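Long-range contacts in endoglucanase, family GH5 (Zobellia galactanivorans, PDB 6GL2), which probably cleaves beta-1,4-linked glucans as a family 5 glycoside hydrolase and is dedicated to hemicellulose hydrolysis in its marine bacterium: residues V66-H71 with V102-H107; W84-E89 with A135-T140. All blocks are in the same frame, centred on the assembly; numbering follows the deposited sequence. Where two conformers were deposited one is given.

Contact 1: residues V66-H71 with V102-H107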
ATOM      1  N   VAL A  66      -1.195   1.043  -8.477  1.00  6.57           N
ATOM      2  CA  VAL A  66      -1.257   0.998  -9.946  1.00  6.68           C
ATOM      3  C   VAL A  66      -1.174  -0.461 -10.334  1.00  6.88           C
ATOM      4  O   VAL A  66      -0.301  -1.234  -9.921  1.00  8.04           O
ATOM      5  CB  VAL A  66      -0.020   1.709 -10.577  1.00  6.92           C
ATOM      6  CG1 VAL A  66      -0.062   1.632 -12.100  1.00  7.80           C
ATOM      7  CG2 VAL A  66       0.045   3.187 -10.145  1.00  8.11           C
ATOM      8  N   THR A  67      -2.065  -0.848 -11.225  1.00  7.58           N
ATOM      9  CA  THR A  67      -2.069  -2.174 -11.895  1.00  8.16           C
ATOM     10  C   THR A  67      -1.443  -1.955 -13.266  1.00  7.47           C
ATOM     11  O   THR A  67      -1.849  -1.051 -14.002  1.00  8.61           O
ATOM     12  CB  THR A  67      -3.472  -2.783 -11.958  1.00  9.92           C
ATOM     13  OG1 THR A  67      -3.892  -3.088 -10.624  1.00  9.88           O
ATOM     14  CG2 THR A  67      -3.490  -4.061 -12.861  1.00 11.65           C
ATOM     15  N   TRP A  68      -0.438  -2.731 -13.579  1.00  7.75           N
ATOM     16  CA  TRP A  68       0.393  -2.519 -14.778  1.00  9.03           C
ATOM     17  C   TRP A  68       0.048  -3.493 -15.880  1.00  9.64           C
ATOM     18  O   TRP A  68       0.413  -3.234 -17.013  1.00  9.75           O
ATOM     19  CB  TRP A  68       1.905  -2.644 -14.404  1.00  8.85           C
ATOM     20  CG  TRP A  68       2.304  -1.633 -13.393  1.00  7.97           C
ATOM     21  CD1 TRP A  68       2.237  -1.759 -12.027  1.00  8.21           C
ATOM     22  CD2 TRP A  68       2.816  -0.289 -13.601  1.00  7.98           C
ATOM     23  NE1 TRP A  68       2.654  -0.622 -11.426  1.00  8.03           N
ATOM     24  CE2 TRP A  68       3.032   0.297 -12.319  1.00  8.08           C
ATOM     25  CE3 TRP A  68       3.088   0.447 -14.748  1.00  7.77           C
ATOM     26  CZ2 TRP A  68       3.482   1.603 -12.147  1.00  8.10           C
ATOM     27  CZ3 TRP A  68       3.514   1.770 -14.584  1.00  8.76           C
ATOM     28  CH2 TRP A  68       3.778   2.287 -13.305  1.00  7.50           C
ATOM     29  N   LYS A  69      -0.599  -4.599 -15.585  0.70  9.74           N
ATOM     30  CA  LYS A  69      -0.811  -5.718 -16.551  0.70 11.56           C
ATOM     31  C   LYS A  69      -1.313  -5.271 -17.919  0.70 10.79           C
ATOM     32  O   LYS A  69      -0.772  -5.694 -18.951  0.70 13.02           O
ATOM     33  CB  LYS A  69      -1.735  -6.777 -15.911  0.70 13.88           C
ATOM     34  CG  LYS A  69      -1.927  -7.970 -16.858  0.70 18.13           C
ATOM     35  CD  LYS A  69      -2.755  -9.065 -16.262  0.70 21.67           C
ATOM     36  CE  LYS A  69      -3.163 -10.125 -17.309  0.70 26.41           C
ATOM     37  NZ  LYS A  69      -2.745  -9.782 -18.725  0.70 28.98           N
ATOM     38  N   PHE A  70      -2.267  -4.410 -17.952  1.00  9.69           N
ATOM     39  CA  PHE A  70      -2.847  -4.087 -19.234  1.00 10.99           C
ATOM     40  C   PHE A  70      -1.992  -3.139 -20.037  1.00 11.18           C
ATOM     41  O   PHE A  70      -2.394  -2.698 -21.120  1.00 13.50           O
ATOM     42  CB  PHE A  70      -4.266  -3.577 -19.041  1.00 11.34           C
ATOM     43  CG  PHE A  70      -5.193  -4.624 -18.490  1.00 13.08           C
ATOM     44  CD1 PHE A  70      -5.766  -5.497 -19.348  1.00 15.91           C
ATOM     45  CD2 PHE A  70      -5.460  -4.723 -17.151  1.00 13.40           C
ATOM     46  CE1 PHE A  70      -6.603  -6.460 -18.879  1.00 18.89           C
ATOM     47  CE2 PHE A  70      -6.263  -5.727 -16.641  1.00 15.44           C
ATOM     48  CZ  PHE A  70      -6.820  -6.577 -17.551  1.00 17.34           C
ATOM     49  N   HIS A  71      -0.851  -2.735 -19.528  1.00 10.51           N
ATOM     50  CA  HIS A  71       0.062  -1.783 -20.157  1.00  9.76           C
ATOM     51  C   HIS A  71       1.439  -2.314 -20.302  1.00  9.09           C
ATOM     52  O   HIS A  71       2.353  -1.480 -20.475  1.00 11.14           O
ATOM     53  CB  HIS A  71      -0.043  -0.429 -19.516  1.00 10.79           C
ATOM     54  CG  HIS A  71      -1.427   0.110 -19.393  1.00 12.70           C
ATOM     55  ND1 HIS A  71      -2.022   0.789 -20.369  1.00 15.48           N
ATOM     56  CD2 HIS A  71      -2.390  -0.134 -18.417  1.00 13.90           C
ATOM     57  CE1 HIS A  71      -3.285   1.064 -19.954  1.00 15.05           C
ATOM     58  NE2 HIS A  71      -3.472   0.480 -18.765  1.00 16.35           N
ATOM     59  N   VAL A 102       4.091  10.290  -1.697  0.60  8.03           N
ATOM     60  CA  VAL A 102       3.312   9.505  -2.696  0.60  7.86           C
ATOM     61  C   VAL A 102       3.988   8.158  -2.704  0.60  7.35           C
ATOM     62  O   VAL A 102       5.205   8.009  -2.882  0.60  8.38           O
ATOM     63  CB  VAL A 102       3.362  10.109  -4.113  0.60  7.95           C
ATOM     64  CG1 VAL A 102       2.780   9.108  -5.091  0.60  8.77           C
ATOM     65  CG2 VAL A 102       2.558  11.381  -4.110  0.60  8.53           C
ATOM     66  N   ILE A 103       3.152   7.091  -2.655  1.00  7.30           N
ATOM     67  CA  ILE A 103       3.645   5.720  -2.789  1.00  7.16           C
ATOM     68  C   ILE A 103       3.101   5.192  -4.146  1.00  7.45           C
ATOM     69  O   ILE A 103       1.893   5.154  -4.353  1.00  8.40           O
ATOM     70  CB  ILE A 103       3.094   4.845  -1.637  1.00  8.25           C
ATOM     71  CG1 ILE A 103       3.536   5.298  -0.258  1.00  8.64           C
ATOM     72  CG2 ILE A 103       3.458   3.390  -1.880  1.00  8.21           C
ATOM     73  CD1 ILE A 103       2.558   4.870   0.845  1.00  9.89           C
ATOM     74  N   ILE A 104       4.015   4.684  -4.948  1.00  7.18           N
ATOM     75  CA  ILE A 104       3.574   4.009  -6.214  1.00  7.28           C
ATOM     76  C   ILE A 104       3.949   2.531  -6.053  1.00  7.96           C
ATOM     77  O   ILE A 104       5.055   2.209  -5.610  1.00  8.61           O
ATOM     78  CB  ILE A 104       4.366   4.577  -7.413  1.00  9.94           C
ATOM     79  CG1 ILE A 104       3.920   6.059  -7.644  1.00 10.77           C
ATOM     80  CG2 ILE A 104       4.103   3.725  -8.665  1.00 12.45           C
ATOM     81  CD1 ILE A 104       4.822   6.773  -8.682  1.00 12.69           C
ATOM     82  N   ASN A 105       3.027   1.624  -6.441  1.00  7.63           N
ATOM     83  CA  ASN A 105       3.252   0.187  -6.284  1.00  8.07           C
ATOM     84  C   ASN A 105       2.973  -0.546  -7.556  1.00  8.24           C
ATOM     85  O   ASN A 105       2.719   0.012  -8.607  1.00  8.14           O
ATOM     86  CB  ASN A 105       2.408  -0.366  -5.087  1.00  8.60           C
ATOM     87  CG  ASN A 105       0.959  -0.548  -5.380  1.00  8.07           C
ATOM     88  OD1 ASN A 105       0.517  -0.291  -6.506  1.00  8.15           O
ATOM     89  ND2 ASN A 105       0.195  -1.098  -4.419  1.00  9.18           N
ATOM     90  N   ILE A 106       3.118  -1.867  -7.465  1.00  8.47           N
ATOM     91  CA  ILE A 106       2.532  -2.857  -8.339  1.00  8.44           C
ATOM     92  C   ILE A 106       1.358  -3.480  -7.621  1.00  9.09           C
ATOM     93  O   ILE A 106       1.573  -4.066  -6.533  1.00 10.33           O
ATOM     94  CB  ILE A 106       3.572  -3.922  -8.803  1.00  8.57           C
ATOM     95  CG1 ILE A 106       4.658  -3.312  -9.618  1.00  9.65           C
ATOM     96  CG2 ILE A 106       2.843  -5.033  -9.526  1.00 10.44           C
ATOM     97  CD1 ILE A 106       5.720  -4.286 -10.145  1.00 10.03           C
ATOM     98  N   HIS A 107       0.166  -3.387  -8.130  1.00  8.49           N
ATOM     99  CA  HIS A 107      -1.054  -3.703  -7.376  1.00  8.50           C
ATOM    100  C   HIS A 107      -1.708  -4.992  -7.800  1.00  9.88           C
ATOM    101  O   HIS A 107      -1.138  -6.090  -7.473  1.00 13.29           O
ATOM    102  CB  HIS A 107      -2.031  -2.471  -7.376  1.00  7.99           C
ATOM    103  CG  HIS A 107      -2.965  -2.471  -6.233  1.00  7.78           C
ATOM    104  ND1 HIS A 107      -2.569  -2.094  -4.984  1.00  7.47           N
ATOM    105  CD2 HIS A 107      -4.274  -2.831  -6.155  1.00  8.79           C
ATOM    106  CE1 HIS A 107      -3.647  -2.172  -4.185  1.00  8.31           C
ATOM    107  NE2 HIS A 107      -4.657  -2.695  -4.867  1.00  9.44           N
TER

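Contact 2: residues W84-E89 with A135-T140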
ATOM      1  N   TRP A  84       0.912   5.308 -20.198  1.00  9.20           N
ATOM      2  CA  TRP A  84       0.485   4.828 -18.877  1.00  8.50           C
ATOM      3  C   TRP A  84       1.392   5.408 -17.802  1.00  9.02           C
ATOM      4  O   TRP A  84       0.910   5.909 -16.773  1.00  8.73           O
ATOM      5  CB  TRP A  84       0.433   3.316 -18.902  1.00  8.65           C
ATOM      6  CG  TRP A  84      -0.124   2.738 -17.630  1.00  8.84           C
ATOM      7  CD1 TRP A  84       0.518   1.992 -16.706  1.00  9.75           C
ATOM      8  CD2 TRP A  84      -1.477   2.896 -17.154  1.00  8.96           C
ATOM      9  NE1 TRP A  84      -0.337   1.574 -15.737  1.00 10.32           N
ATOM     10  CE2 TRP A  84      -1.564   2.136 -15.928  1.00 10.25           C
ATOM     11  CE3 TRP A  84      -2.569   3.547 -17.588  1.00 10.44           C
ATOM     12  CZ2 TRP A  84      -2.773   1.982 -15.260  1.00 11.21           C
ATOM     13  CZ3 TRP A  84      -3.773   3.419 -16.864  1.00 10.23           C
ATOM     14  CH2 TRP A  84      -3.864   2.663 -15.739  1.00 11.76           C
ATOM     15  N   LEU A  85       2.707   5.320 -18.025  1.00  7.72           N
ATOM     16  CA  LEU A  85       3.616   5.998 -17.123  1.00  7.64           C
ATOM     17  C   LEU A  85       3.276   7.469 -16.991  1.00  8.64           C
ATOM     18  O   LEU A  85       3.427   8.004 -15.895  1.00  9.07           O
ATOM     19  CB  LEU A  85       5.067   5.781 -17.551  1.00  7.98           C
ATOM     20  CG  LEU A  85       5.630   4.397 -17.333  1.00  8.57           C
ATOM     21  CD1 LEU A  85       6.848   4.099 -18.182  1.00 10.93           C
ATOM     22  CD2 LEU A  85       6.037   4.190 -15.919  1.00 10.26           C
ATOM     23  N   ASP A  86       2.914   8.096 -18.107  1.00  7.75           N
ATOM     24  CA  ASP A  86       2.576   9.512 -18.055  1.00  8.62           C
ATOM     25  C   ASP A  86       1.420   9.738 -17.058  1.00  8.50           C
ATOM     26  O   ASP A  86       1.436  10.742 -16.324  1.00  8.73           O
ATOM     27  CB  ASP A  86       2.194  10.051 -19.427  1.00  9.18           C
ATOM     28  CG  ASP A  86       3.362  10.198 -20.380  1.00 10.26           C
ATOM     29  OD1 ASP A  86       4.508  10.105 -20.069  1.00 11.01           O
ATOM     30  OD2 ASP A  86       2.991  10.315 -21.626  1.00 12.27           O
ATOM     31  N   LYS A  87       0.386   8.923 -17.168  1.00  8.96           N
ATOM     32  CA  LYS A  87      -0.752   9.039 -16.252  1.00  8.77           C
ATOM     33  C   LYS A  87      -0.383   8.862 -14.783  1.00  8.54           C
ATOM     34  O   LYS A  87      -0.887   9.592 -13.934  1.00 10.25           O
ATOM     35  CB  LYS A  87      -1.874   8.111 -16.641  1.00 10.59           C
ATOM     36  CG  LYS A  87      -2.506   8.436 -17.989  1.00 12.83           C
ATOM     37  CD  LYS A  87      -3.506   7.370 -18.386  1.00 16.68           C
ATOM     38  CE  LYS A  87      -4.666   8.005 -19.116  1.00 24.59           C
ATOM     39  NZ  LYS A  87      -5.878   7.120 -19.271  1.00 25.46           N
ATOM     40  N   VAL A  88       0.404   7.848 -14.515  1.00  8.35           N
ATOM     41  CA  VAL A  88       0.859   7.632 -13.175  1.00  8.34           C
ATOM     42  C   VAL A  88       1.600   8.871 -12.680  1.00  9.40           C
ATOM     43  O   VAL A  88       1.423   9.346 -11.548  1.00  8.45           O
ATOM     44  CB  VAL A  88       1.700   6.352 -13.052  1.00  8.59           C
ATOM     45  CG1 VAL A  88       2.305   6.249 -11.638  1.00 10.04           C
ATOM     46  CG2 VAL A  88       0.924   5.129 -13.494  1.00 10.03           C
ATOM     47  N   GLU A  89       2.541   9.340 -13.530  1.00  8.70           N
ATOM     48  CA  GLU A  89       3.349  10.492 -13.131  1.00  8.13           C
ATOM     49  C   GLU A  89       2.494  11.739 -12.868  1.00  7.79           C
ATOM     50  O   GLU A  89       2.799  12.488 -11.960  1.00  9.26           O
ATOM     51  CB  GLU A  89       4.422  10.685 -14.203  1.00  8.46           C
ATOM     52  CG  GLU A  89       5.370  11.825 -13.908  1.00  9.89           C
ATOM     53  CD  GLU A  89       6.644  11.844 -14.784  1.00 11.24           C
ATOM     54  OE1 GLU A  89       6.532  11.379 -15.910  1.00 11.59           O
ATOM     55  OE2 GLU A  89       7.625  12.563 -14.378  1.00 13.73           O
ATOM     56  N   ALA A 135      11.276   2.473 -12.041  1.00  8.83           N
ATOM     57  CA  ALA A 135      12.243   3.194 -11.331  1.00  8.98           C
ATOM     58  C   ALA A 135      12.921   4.246 -12.224  1.00 10.52           C
ATOM     59  O   ALA A 135      13.195   5.363 -11.774  1.00 10.32           O
ATOM     60  CB  ALA A 135      13.295   2.179 -10.822  1.00  9.85           C
ATOM     61  N   ASN A 136      13.241   3.910 -13.482  1.00  9.51           N
ATOM     62  CA  ASN A 136      13.904   4.896 -14.338  1.00 10.49           C
ATOM     63  C   ASN A 136      12.979   6.056 -14.682  1.00 10.32           C
ATOM     64  O   ASN A 136      13.457   7.183 -14.707  1.00 10.53           O
ATOM     65  CB  ASN A 136      14.505   4.214 -15.588  1.00 10.57           C
ATOM     66  CG  ASN A 136      15.870   3.551 -15.292  1.00 11.10           C
ATOM     67  OD1 ASN A 136      16.584   4.094 -14.442  1.00 13.90           O
ATOM     68  ND2 ASN A 136      16.231   2.514 -15.983  1.00 15.50           N
ATOM     69  N   ARG A 137      11.658   5.826 -14.806  1.00  9.63           N
ATOM     70  CA  ARG A 137      10.796   6.940 -15.060  1.00 10.88           C
ATOM     71  C   ARG A 137      10.868   7.949 -13.945  1.00 11.10           C
ATOM     72  O   ARG A 137      10.826   9.154 -14.195  1.00 11.89           O
ATOM     73  CB  ARG A 137       9.341   6.474 -15.286  1.00  9.34           C
ATOM     74  CG  ARG A 137       8.389   7.622 -15.326  1.00 10.58           C
ATOM     75  CD  ARG A 137       8.572   8.561 -16.467  1.00  9.45           C
ATOM     76  NE  ARG A 137       8.110   8.071 -17.757  1.00  8.99           N
ATOM     77  CZ  ARG A 137       7.094   8.520 -18.451  1.00  9.21           C
ATOM     78  NH1 ARG A 137       6.204   9.331 -17.943  1.00 10.33           N
ATOM     79  NH2 ARG A 137       6.851   8.004 -19.662  1.00 10.23           N
ATOM     80  N   PHE A 138      10.907   7.451 -12.697  1.00 10.35           N
ATOM     81  CA  PHE A 138      10.819   8.267 -11.541  1.00 10.82           C
ATOM     82  C   PHE A 138      12.120   8.631 -10.831  1.00 10.93           C
ATOM     83  O   PHE A 138      12.166   9.102  -9.713  1.00 11.09           O
ATOM     84  CB  PHE A 138       9.831   7.640 -10.552  1.00 10.82           C
ATOM     85  CG  PHE A 138       8.385   7.634 -11.068  1.00  9.27           C
ATOM     86  CD1 PHE A 138       7.662   8.816 -11.020  1.00 10.92           C
ATOM     87  CD2 PHE A 138       7.809   6.538 -11.635  1.00 10.33           C
ATOM     88  CE1 PHE A 138       6.388   8.883 -11.539  1.00 11.53           C
ATOM     89  CE2 PHE A 138       6.510   6.608 -12.196  1.00 10.97           C
ATOM     90  CZ  PHE A 138       5.813   7.795 -12.112  1.00 10.69           C
ATOM     91  N   LYS A 139      13.221   8.316 -11.484  1.00 10.61           N
ATOM     92  CA  LYS A 139      14.549   8.371 -10.859  1.00 12.32           C
ATOM     93  C   LYS A 139      14.981   9.680 -10.331  1.00 11.60           C
ATOM     94  O   LYS A 139      15.576   9.739  -9.254  1.00 14.43           O
ATOM     95  CB  LYS A 139      15.607   7.878 -11.833  1.00 12.80           C
ATOM     96  CG  LYS A 139      17.026   7.732 -11.246  1.00 14.27           C
ATOM     97  CD  LYS A 139      17.841   6.568 -11.895  1.00 16.56           C
ATOM     98  CE  LYS A 139      18.088   6.769 -13.358  1.00 17.76           C
ATOM     99  NZ  LYS A 139      18.900   5.700 -13.996  1.00 17.32           N
ATOM    100  N   THR A 140      14.540  10.772 -10.917  1.00 11.93           N
ATOM    101  CA  THR A 140      15.006  12.095 -10.464  1.00 12.95           C
ATOM    102  C   THR A 140      14.155  12.660  -9.380  1.00 12.15           C
ATOM    103  O   THR A 140      14.446  13.732  -8.816  1.00 12.96           O
ATOM    104  CB  THR A 140      15.098  13.090 -11.580  1.00 13.88           C
ATOM    105  OG1 THR A 140      13.792  13.414 -12.106  1.00 15.69           O
ATOM    106  CG2 THR A 140      16.119  12.625 -12.645  1.00 16.51           C
TER
HETATM  107  O   HOH W   1      10.259  12.468 -14.799  0.84 24.43           O

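Contact 1: residues V66-H71 with V102-H107
At the C-terminal ends of two neighbouring strands of the eight-stranded (beta/alpha)8 barrel, 61-64 and 101-105, the loop residues Val66 and Trp68 are fastened to Asn105 and His107. Asn105 is held at both ends of its amide. Its OD1 takes the backbone N-H of Val66 (N to OD1 2.9 Å), while ND2 gives a nearly straight bond to His107 ND1 (3.0 Å, 169°), lying in the plane of the imidazole and close to that of the amide. The backbone N-H on OD1 fixes which way the amide is turned, which leaves ND2 to donate to ND1. ND2 is also hydrogen-bonded to Glu148 OE2, on strand 145-148. The backbone N of His107 returns to Val66 O (2.8 Å), coming from above the carbonyl plane. The indole of Trp68 meets the strand with its edge: NE1 lies 2.9 Å from Asn105 O, and this carbonyl receives the N-H on a lone pair. With CG anti to the carbonyl carbon (chi1 -61°), CZ2 is carried to Ile104 CG2 (4.1 Å), and Ile106 CG1 touches CD1 obliquely. In place of Trp68, a leucine would probably leave Asn105 O without its indole donor and open a gap beside Ile104 and Ile106. On one indole face Val66 CG1 sits 3.3 Å above the plane, offset toward the rim.

Contact 2: residues W84-E89 with A135-T140
Leu85 lays its CB over the centre of the Arg137 guanidinium, 3.4 Å above the plane, while two acids of the same helix bind that group at its edge. Asp86 OD1 accepts from both end nitrogens of Arg137: NH1 at 2.8 Å arrives on the anti lone pair, whereas NH2, at 3.2 Å and less straight, comes from above the carboxylate plane. NH1 is shared with Glu89 OE1 (2.9 Å), which it meets nearly along the C-O axis. With CG anti to the backbone N (chi1 170°), Arg137 lays CG over one face of the Phe138 ring, offset toward its rim; the bends at chi2 and chi3 then turn the guanidinium to Leu85 and the two acids. The other oxygen of Glu89, OE2, is hydrogen-bonded to Tyr141 OH and accepts from a water (water O to OE2 2.7 Å) that also reaches Arg137 O weakly. Beneath the charges, Phe138 CZ touches Val88 CG1 (3.9 Å) and its CE1 packs against Glu89 CB, with the ring reaching Ile104 on strand 101-105 and Phe147 on strand 145-148. Apolar contacts toward the strands and a salt-bridge network farther out thus join two successive outer helices, 82-96 and 117-137, of the family 5 TIM barrel.

Both contacts belong to the same sector of the barrel, with centres about 11 Å apart, but at different depths. Contact 1 is wholly buried, its centre about 11 Å from that of the chain, and joins a loop to a strand mainly through directional bonds to backbone and amide groups. Contact 2, centred about 18 Å from it and partly exposed, joins two helices through charged groups over an apolar base. Strand 101-105 lies between helices 82-96 and 117-137 in the chain, and its Ile104 packs against residues of both contacts. Trp84 of segment 84-89 bridges them directly: it stacks on His71, and its ring meets that of Trp68 at about 90°.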